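Local coordinates for peroxisomal membrane protein LPX1 (Saccharomyces cerevisiae, PDB 2Y6U), which hydrolyses acyl esters in peroxisomes, with lipase and phospholipase A activity, as a member of the alpha/beta hydrolase family, at residues Ala50-Ser61 with His135-Met146; Phe149-Leu157 with Phe272-Val283. One frame throughout, in Å; residues are numbered along the deposited sequence.

Contact 1. Residues Ala50-Ser61 with His135-Met146; sequences ATRLNLVFLHGS and HPALNVVIGHSM
Asn54 and Asn139 sit in register on parallel strands 51-58 and 137-144, their amides side by side and nearly coplanar. Asn54 ND2 gives a hydrogen bond to Asn139 OD1 at 2.9 Å, in the plane of its own amide. Asn139 ND2 turns instead to Leu161 O. Eight backbone hydrogen bonds join the strands, from Arg52 N to Pro136 O through to His144 N and Leu58 O. On the face with the two asparagines, Leu58 CD1 meets Val141 CG2 at 3.7 Å. On the other face Phe57 and Ile142 point the same way, with Ile142 CB 3.7 Å from Phe57 CD2. In the conformer given here, Ile142 CD1 lies over the Phe57 ring, 3.9 Å from its centroid, a CH-pi contact that holds for this copy alone. At the start of the strands the bent Arg52 chain turns one face of its guanidinium to His135 O, which stands over the centre, 3.1 Å from Arg52 CZ. With an alanine in place of Arg52, His135 O would probably lose the group that covers it, and Asp133 O its weak bond from Arg52 NH2. Past the strands, Ser61 N bonds nearly straight to Ser145 OG at 3.1 Å. Ser145 has a positive phi (64°) and lies in a Gly-His-Ser-Met-Gly sequence, consistent with the nucleophile elbow of alpha/beta hydrolases. His144 ND1 and Gly60 N share a water, while His144 NE2 bonds to His323 O. Strand 84-92 flanks 51-58 in the mixed sheet, and strand 164-168 flanks 137-144. Helix 330-347 covers the face of Leu53 and Ile142, through Ile341, Val345 and Ile337.

Contact 2. Residues Phe149-Leu157 with Phe272-Val283; sequences FQALACDVL and FAPFLISNVKFV
This is apolar helix-to-helix packing in the alpha/beta hydrolase fold. Helix 146-157, which follows the probable nucleophile elbow, meets helix 273-279 and the residues that follow, up to Val283, leading to strand 286-292. The axes of the two short segments cross at 66° and approach to 10.1 Å. Leu276 is the central knob, set into a hole formed by Phe149, Leu152, Ala153 and Val156. Its CG lies anti to the backbone N (chi1 -179°), which carries both methyls to helix 146-157. CD1 reaches the backbone of that helix, 3.7 Å from Ala153 N. CD2 stands over the Phe149 ring, 3.8 Å from its centroid, in a CH-pi contact. Leu276 CB also comes close to Phe149 CZ, at 3.4 Å. The edge of Phe272 is turned toward the face of Phe149 in an offset edge-to-face pair, with planes at 83°. Trp114 meets both of these rings. At the other end, Val156 crosses Asn279 and Val283 at about right angles. Its CG1 rests on Asn279 CB, and its CG2 on Val283 CG2, each pair 3.7 Å apart. Leu152 CD2 touches the other methyl of Val283. On the sheet, Leu165 of strand 164-168 touches both Leu152 and Val283. The second subunit lies close by: Asn279 OD1 bonds to Asn279 ND2 of that subunit, and Phe275 meets its Phe282 edge-to-face. Asp155 brings a charge to this otherwise apolar contact. Its OD1 forms a salt bridge with Lys285 NZ, which probably favours the ionised carboxylate. Its OD2 lies against Val283 CA, and two waters lie within bonding distance of it. One of them is 2.8 Å from Asp155 OD2 and 2.8 Å from Phe282 O, so it bridges the two segments.

In the fold
The two contacts come in series along the chain, contact 1 closing before contact 2 opens. Their centres are about 17 Å apart. Strand 137-144 of contact 1 runs directly into helix 146-157 of contact 2, through the probable nucleophile elbow. The helix then packs back on the sheet: Ala151 CB lies 3.8 Å from Val141 CG2, and Leu58 CD1 also touches the helix. Contact 1 lies within the central mixed sheet, its centre about 8 Å from the centre of the chain. Contact 2 is a layer farther out, at about 13 Å between the same points. It meets the second subunit far more, since only His135 of contact 1 comes within that subunit's reach. The same helix thus links the sheet and the likely catalytic turn to the dimer surface.

Contact 1. Residues Ala50-Ser61 with His135-Met146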
# COMPACT_ATOMS: atom_id res chain seq x y z
N ALA A 50 -22.81 -8.19 18.45
CA ALA A 50 -22.73 -9.10 17.31
C ALA A 50 -21.59 -8.66 16.39
O ALA A 50 -21.48 -7.51 15.98
CB ALA A 50 -24.02 -9.14 16.57
N THR A 51 -20.72 -9.60 16.06
CA THR A 51 -19.63 -9.33 15.11
C THR A 51 -20.19 -9.24 13.73
O THR A 51 -20.92 -10.12 13.26
CB THR A 51 -18.58 -10.43 15.18
OG1 THR A 51 -18.15 -10.55 16.52
CG2 THR A 51 -17.38 -10.15 14.36
N ARG A 52 -19.81 -8.19 13.02
CA ARG A 52 -20.09 -8.09 11.65
C ARG A 52 -19.00 -8.86 10.87
O ARG A 52 -17.81 -8.58 11.02
CB ARG A 52 -19.98 -6.64 11.21
CG ARG A 52 -21.22 -5.76 11.27
CD ARG A 52 -21.37 -5.17 12.58
NE ARG A 52 -21.63 -3.72 12.56
CZ ARG A 52 -22.09 -3.02 13.62
NH1 ARG A 52 -22.37 -3.63 14.79
NH2 ARG A 52 -22.27 -1.70 13.51
N LEU A 53 -19.41 -9.74 9.96
CA LEU A 53 -18.45 -10.40 9.06
C LEU A 53 -18.55 -9.75 7.72
O LEU A 53 -19.64 -9.59 7.15
CB LEU A 53 -18.68 -11.90 8.91
CG LEU A 53 -18.52 -12.79 10.14
CD1 LEU A 53 -19.05 -14.17 9.84
CD2 LEU A 53 -17.07 -12.88 10.59
N ASN A 54 -17.40 -9.35 7.21
CA ASN A 54 -17.32 -8.81 5.88
C ASN A 54 -16.45 -9.75 5.02
O ASN A 54 -15.38 -10.16 5.47
CB ASN A 54 -16.66 -7.41 5.90
CG ASN A 54 -17.44 -6.42 6.73
OD1 ASN A 54 -18.64 -6.32 6.52
ND2 ASN A 54 -16.82 -5.79 7.74
N LEU A 55 -16.90 -10.04 3.84
CA LEU A 55 -16.24 -10.93 2.93
C LEU A 55 -15.91 -10.29 1.65
O LEU A 55 -16.75 -9.61 1.07
CB LEU A 55 -17.14 -12.14 2.67
CG LEU A 55 -17.24 -13.25 3.67
CD1 LEU A 55 -17.35 -12.93 5.06
CD2 LEU A 55 -18.43 -14.28 3.25
N VAL A 56 -14.69 -10.53 1.16
CA VAL A 56 -14.25 -9.92 -0.07
C VAL A 56 -13.76 -11.05 -1.00
O VAL A 56 -12.94 -11.80 -0.60
CB VAL A 56 -13.12 -8.92 0.15
CG1 VAL A 56 -12.64 -8.35 -1.21
CG2 VAL A 56 -13.59 -7.78 1.15
N PHE A 57 -14.37 -11.19 -2.16
CA PHE A 57 -14.05 -12.34 -3.03
C PHE A 57 -13.35 -11.83 -4.30
O PHE A 57 -13.83 -10.89 -4.94
CB PHE A 57 -15.31 -13.04 -3.53
CG PHE A 57 -15.99 -13.91 -2.52
CD1 PHE A 57 -16.92 -13.37 -1.63
CD2 PHE A 57 -15.70 -15.26 -2.44
CE1 PHE A 57 -17.56 -14.18 -0.70
CE2 PHE A 57 -16.35 -16.08 -1.53
CZ PHE A 57 -17.27 -15.52 -0.65
N LEU A 58 -12.24 -12.49 -4.64
CA LEU A 58 -11.31 -12.11 -5.71
C LEU A 58 -11.23 -13.23 -6.73
O LEU A 58 -10.73 -14.36 -6.43
CB LEU A 58 -9.94 -11.76 -5.11
CG LEU A 58 -9.88 -10.72 -4.00
CD1 LEU A 58 -8.36 -10.52 -3.62
CD2 LEU A 58 -10.65 -9.44 -4.43
N HIS A 59 -11.77 -12.98 -7.91
CA HIS A 59 -11.81 -13.98 -8.95
C HIS A 59 -10.42 -14.36 -9.54
O HIS A 59 -9.43 -13.64 -9.41
CB HIS A 59 -12.68 -13.49 -10.15
CG HIS A 59 -12.11 -12.25 -10.82
ND1 HIS A 59 -11.02 -12.31 -11.68
CD2 HIS A 59 -12.47 -10.95 -10.74
CE1 HIS A 59 -10.74 -11.07 -12.07
NE2 HIS A 59 -11.58 -10.23 -11.51
N GLY A 60 -10.42 -15.48 -10.24
CA GLY A 60 -9.26 -16.00 -10.88
C GLY A 60 -9.03 -15.31 -12.24
O GLY A 60 -9.89 -14.58 -12.77
N SER A 61 -7.90 -15.64 -12.84
CA SER A 61 -7.49 -15.09 -14.14
C SER A 61 -8.54 -15.49 -15.16
O SER A 61 -8.91 -16.69 -15.23
CB SER A 61 -6.15 -15.78 -14.52
OG SER A 61 -5.15 -15.29 -13.66
N HIS A 135 -17.95 -1.66 12.73
CA HIS A 135 -17.39 -2.17 14.01
C HIS A 135 -18.42 -2.82 14.99
O HIS A 135 -19.50 -2.25 15.21
CB HIS A 135 -16.69 -0.98 14.73
CG HIS A 135 -15.96 -1.37 15.99
ND1 HIS A 135 -14.71 -1.96 15.96
CD2 HIS A 135 -16.29 -1.25 17.30
CE1 HIS A 135 -14.31 -2.21 17.20
NE2 HIS A 135 -15.25 -1.78 18.04
N PRO A 136 -18.09 -3.95 15.64
CA PRO A 136 -16.88 -4.77 15.59
C PRO A 136 -16.92 -5.73 14.41
O PRO A 136 -17.91 -6.46 14.28
CB PRO A 136 -16.96 -5.60 16.86
CG PRO A 136 -18.39 -5.73 17.14
CD PRO A 136 -19.09 -4.54 16.53
N ALA A 137 -15.85 -5.75 13.62
CA ALA A 137 -15.90 -6.39 12.34
C ALA A 137 -14.81 -7.46 12.31
O ALA A 137 -13.79 -7.36 13.02
CB ALA A 137 -15.65 -5.38 11.28
N LEU A 138 -15.06 -8.49 11.52
CA LEU A 138 -14.02 -9.40 11.11
C LEU A 138 -14.12 -9.52 9.59
O LEU A 138 -15.17 -9.69 9.05
CB LEU A 138 -14.20 -10.78 11.72
CG LEU A 138 -13.91 -10.86 13.25
CD1 LEU A 138 -14.27 -12.25 13.86
CD2 LEU A 138 -12.39 -10.48 13.66
N ASN A 139 -12.97 -9.38 8.95
CA ASN A 139 -12.94 -9.30 7.53
C ASN A 139 -12.22 -10.49 6.98
O ASN A 139 -11.11 -10.82 7.45
CB ASN A 139 -12.19 -8.06 7.15
CG ASN A 139 -12.85 -6.73 7.66
OD1 ASN A 139 -14.07 -6.60 7.68
ND2 ASN A 139 -12.01 -5.82 8.20
N VAL A 140 -12.77 -11.06 5.93
CA VAL A 140 -12.25 -12.29 5.35
C VAL A 140 -12.06 -12.07 3.85
O VAL A 140 -12.92 -11.46 3.23
CB VAL A 140 -13.26 -13.42 5.49
CG1 VAL A 140 -12.67 -14.79 4.82
CG2 VAL A 140 -13.74 -13.56 6.94
N VAL A 141 -10.89 -12.43 3.32
CA VAL A 141 -10.65 -12.34 1.86
C VAL A 141 -10.55 -13.73 1.33
O VAL A 141 -9.92 -14.56 1.95
CB VAL A 141 -9.40 -11.49 1.51
CG1 VAL A 141 -8.13 -12.05 2.19
CG2 VAL A 141 -9.22 -11.32 -0.07
N ILE A 142 -11.25 -13.98 0.25
CA ILE A 142 -11.34 -15.25 -0.38
C ILE A 142 -10.91 -15.05 -1.84
O ILE A 142 -11.49 -14.25 -2.60
CB ILE A 142 -12.75 -15.90 -0.33
CG1 ILE A 142 -13.33 -15.90 1.09
CG2 ILE A 142 -12.71 -17.32 -1.05
CD1 ILE A 142 -14.18 -14.67 1.43
N GLY A 143 -9.87 -15.75 -2.28
CA GLY A 143 -9.38 -15.53 -3.62
C GLY A 143 -9.10 -16.83 -4.33
O GLY A 143 -8.56 -17.76 -3.72
N HIS A 144 -9.52 -16.92 -5.56
CA HIS A 144 -9.10 -18.03 -6.46
C HIS A 144 -7.89 -17.62 -7.36
O HIS A 144 -7.96 -16.61 -8.04
CB HIS A 144 -10.31 -18.41 -7.31
CG HIS A 144 -10.01 -19.48 -8.30
ND1 HIS A 144 -10.13 -19.30 -9.65
CD2 HIS A 144 -9.51 -20.71 -8.12
CE1 HIS A 144 -9.74 -20.40 -10.28
NE2 HIS A 144 -9.41 -21.30 -9.38
N SER A 145 -6.87 -18.46 -7.52
CA SER A 145 -5.87 -18.33 -8.72
C SER A 145 -5.14 -17.01 -8.56
O SER A 145 -4.53 -16.78 -7.48
CB SER A 145 -6.54 -18.59 -10.13
OG SER A 145 -6.20 -17.75 -11.26
N MET A 146 -5.20 -16.12 -9.54
CA MET A 146 -4.74 -14.74 -9.34
C MET A 146 -5.25 -14.06 -8.06
O MET A 146 -4.48 -13.36 -7.37
CB MET A 146 -5.19 -13.93 -10.57
CG MET A 146 -4.89 -12.55 -10.58
SD MET A 146 -5.70 -11.69 -12.03
CE MET A 146 -7.31 -11.77 -11.76
O HOH W 1 -12.28 -17.66 -10.52

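Contact 2. Residues Phe149-Leu157 with Phe272-Val283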
# COMPACT_ATOMS: atom_id res chain seq x y z
N PHE A 149 -3.27 -15.16 -5.04
CA PHE A 149 -2.04 -14.31 -4.99
C PHE A 149 -2.42 -12.95 -4.37
O PHE A 149 -1.68 -12.40 -3.51
CB PHE A 149 -1.47 -14.16 -6.39
CG PHE A 149 -0.23 -13.34 -6.50
CD1 PHE A 149 -0.30 -11.92 -6.40
CD2 PHE A 149 1.01 -13.93 -6.72
CE1 PHE A 149 0.86 -11.16 -6.53
CE2 PHE A 149 2.16 -13.19 -6.87
CZ PHE A 149 2.11 -11.78 -6.77
N GLN A 150 -3.46 -12.32 -4.91
CA GLN A 150 -3.84 -10.96 -4.49
C GLN A 150 -4.30 -10.84 -3.06
O GLN A 150 -3.97 -9.88 -2.42
CB GLN A 150 -4.84 -10.36 -5.46
CG GLN A 150 -4.22 -10.17 -6.84
CD GLN A 150 -5.22 -9.68 -7.85
OE1 GLN A 150 -6.35 -10.18 -7.91
NE2 GLN A 150 -4.81 -8.76 -8.70
N ALA A 151 -4.93 -11.89 -2.54
CA ALA A 151 -5.28 -11.95 -1.11
C ALA A 151 -4.04 -11.83 -0.24
O ALA A 151 -4.02 -11.10 0.72
CB ALA A 151 -6.06 -13.25 -0.78
N LEU A 152 -3.03 -12.66 -0.53
CA LEU A 152 -1.74 -12.57 0.14
C LEU A 152 -1.08 -11.19 0.02
O LEU A 152 -0.64 -10.61 1.01
CB LEU A 152 -0.78 -13.65 -0.41
CG LEU A 152 -1.11 -15.08 -0.08
CD1 LEU A 152 -0.33 -16.10 -1.00
CD2 LEU A 152 -0.83 -15.34 1.44
N ALA A 153 -1.09 -10.63 -1.19
CA ALA A 153 -0.48 -9.34 -1.41
C ALA A 153 -1.21 -8.22 -0.67
O ALA A 153 -0.57 -7.32 -0.17
CB ALA A 153 -0.37 -9.00 -2.93
N CYS A 154 -2.54 -8.34 -0.57
CA CYS A 154 -3.30 -7.42 0.26
C CYS A 154 -2.79 -7.38 1.66
O CYS A 154 -2.59 -6.28 2.22
CB CYS A 154 -4.79 -7.79 0.32
SG CYS A 154 -5.67 -7.32 -1.24
N ASP A 155 -2.58 -8.52 2.25
CA ASP A 155 -2.10 -8.54 3.65
C ASP A 155 -0.71 -7.99 3.77
O ASP A 155 -0.40 -7.26 4.75
CB ASP A 155 -2.20 -9.93 4.25
CG ASP A 155 -1.97 -9.92 5.78
OD1 ASP A 155 -2.90 -9.43 6.45
OD2 ASP A 155 -0.84 -10.26 6.23
N VAL A 156 0.16 -8.25 2.77
CA VAL A 156 1.48 -7.73 2.78
C VAL A 156 1.49 -6.21 2.79
O VAL A 156 2.25 -5.56 3.54
CB VAL A 156 2.34 -8.30 1.59
CG1 VAL A 156 3.68 -7.50 1.50
CG2 VAL A 156 2.61 -9.89 1.80
N LEU A 157 0.66 -5.63 1.93
CA LEU A 157 0.67 -4.22 1.75
C LEU A 157 -0.15 -3.47 2.85
O LEU A 157 0.02 -2.28 2.99
CB LEU A 157 0.01 -3.86 0.40
CG LEU A 157 0.88 -4.35 -0.80
CD1 LEU A 157 0.07 -4.08 -2.12
CD2 LEU A 157 2.28 -3.64 -0.79
N PHE A 272 6.44 -9.45 -10.91
CA PHE A 272 5.88 -9.15 -9.62
C PHE A 272 5.83 -10.31 -8.63
O PHE A 272 5.63 -10.12 -7.43
CB PHE A 272 4.42 -8.52 -9.82
CG PHE A 272 3.48 -9.38 -10.59
CD1 PHE A 272 2.91 -10.44 -9.98
CD2 PHE A 272 3.19 -9.14 -11.95
CE1 PHE A 272 2.11 -11.31 -10.65
CE2 PHE A 272 2.33 -9.97 -12.62
CZ PHE A 272 1.78 -11.06 -11.96
N ALA A 273 5.95 -11.57 -9.09
CA ALA A 273 5.85 -12.66 -8.18
C ALA A 273 7.05 -12.63 -7.12
O ALA A 273 6.78 -12.99 -6.03
CB ALA A 273 5.82 -14.09 -8.93
N PRO A 274 8.27 -12.25 -7.47
CA PRO A 274 9.34 -12.34 -6.47
C PRO A 274 9.05 -11.52 -5.22
O PRO A 274 9.34 -11.94 -4.12
CB PRO A 274 10.55 -11.81 -7.22
CG PRO A 274 10.32 -12.44 -8.66
CD PRO A 274 8.89 -12.03 -8.81
N PHE A 275 8.45 -10.37 -5.44
CA PHE A 275 8.08 -9.47 -4.32
C PHE A 275 7.11 -10.15 -3.35
O PHE A 275 7.31 -10.18 -2.15
CB PHE A 275 7.47 -8.20 -4.86
CG PHE A 275 7.01 -7.26 -3.72
CD1 PHE A 275 7.91 -6.44 -3.09
CD2 PHE A 275 5.76 -7.34 -3.23
CE1 PHE A 275 7.49 -5.60 -2.04
CE2 PHE A 275 5.34 -6.49 -2.21
CZ PHE A 275 6.21 -5.63 -1.63
N LEU A 276 6.11 -10.84 -3.89
CA LEU A 276 5.13 -11.58 -3.09
C LEU A 276 5.78 -12.76 -2.39
O LEU A 276 5.67 -12.89 -1.15
CB LEU A 276 3.87 -11.97 -3.89
CG LEU A 276 3.00 -12.71 -2.84
CD1 LEU A 276 2.42 -11.65 -1.78
CD2 LEU A 276 2.14 -13.77 -3.22
N ILE A 277 6.58 -13.55 -3.12
CA ILE A 277 7.25 -14.67 -2.62
C ILE A 277 8.12 -14.29 -1.46
O ILE A 277 8.16 -15.03 -0.43
CB ILE A 277 8.05 -15.41 -3.71
CG1 ILE A 277 7.05 -15.99 -4.77
CG2 ILE A 277 9.04 -16.46 -3.17
CD1 ILE A 277 7.75 -16.40 -6.09
N SER A 278 8.85 -13.19 -1.60
CA SER A 278 9.76 -12.76 -0.55
C SER A 278 9.03 -12.31 0.80
O SER A 278 9.70 -12.17 1.87
CB SER A 278 10.56 -11.58 -1.06
OG SER A 278 11.57 -11.22 -0.12
N ASN A 279 7.76 -12.02 0.70
CA ASN A 279 6.95 -11.45 1.74
C ASN A 279 5.89 -12.32 2.36
O ASN A 279 5.22 -11.92 3.36
CB ASN A 279 6.36 -10.09 1.28
CG ASN A 279 7.42 -9.07 1.28
OD1 ASN A 279 8.05 -8.85 2.34
ND2 ASN A 279 7.79 -8.52 0.11
N VAL A 280 5.69 -13.51 1.82
CA VAL A 280 4.73 -14.45 2.43
C VAL A 280 5.04 -14.72 3.92
O VAL A 280 4.12 -14.84 4.74
CB VAL A 280 4.65 -15.76 1.60
CG1 VAL A 280 3.72 -16.79 2.34
CG2 VAL A 280 3.98 -15.43 0.27
N LYS A 281 6.30 -14.67 4.26
CA LYS A 281 6.74 -14.82 5.63
C LYS A 281 6.15 -13.76 6.61
O LYS A 281 6.14 -14.02 7.82
CB LYS A 281 8.25 -14.88 5.76
CG LYS A 281 8.99 -13.57 5.40
CD LYS A 281 10.50 -13.63 5.42
CE LYS A 281 11.07 -12.25 5.11
NZ LYS A 281 12.52 -12.27 4.93
N PHE A 282 5.67 -12.61 6.07
CA PHE A 282 5.09 -11.56 6.91
C PHE A 282 3.60 -11.74 7.12
O PHE A 282 2.98 -11.00 7.88
CB PHE A 282 5.42 -10.18 6.33
CG PHE A 282 6.86 -9.84 6.50
CD1 PHE A 282 7.42 -9.71 7.77
CD2 PHE A 282 7.70 -9.70 5.41
CE1 PHE A 282 8.72 -9.29 7.91
CE2 PHE A 282 9.00 -9.38 5.55
CZ PHE A 282 9.55 -9.19 6.79
N VAL A 283 3.00 -12.72 6.41
CA VAL A 283 1.55 -12.93 6.46
C VAL A 283 1.29 -13.84 7.68
O VAL A 283 1.53 -15.04 7.64
CB VAL A 283 1.00 -13.57 5.17
CG1 VAL A 283 -0.51 -13.97 5.33
CG2 VAL A 283 1.24 -12.55 3.98
O HOH W 2 -0.19 -10.59 8.76
O HOH W 3 1.67 -9.09 6.23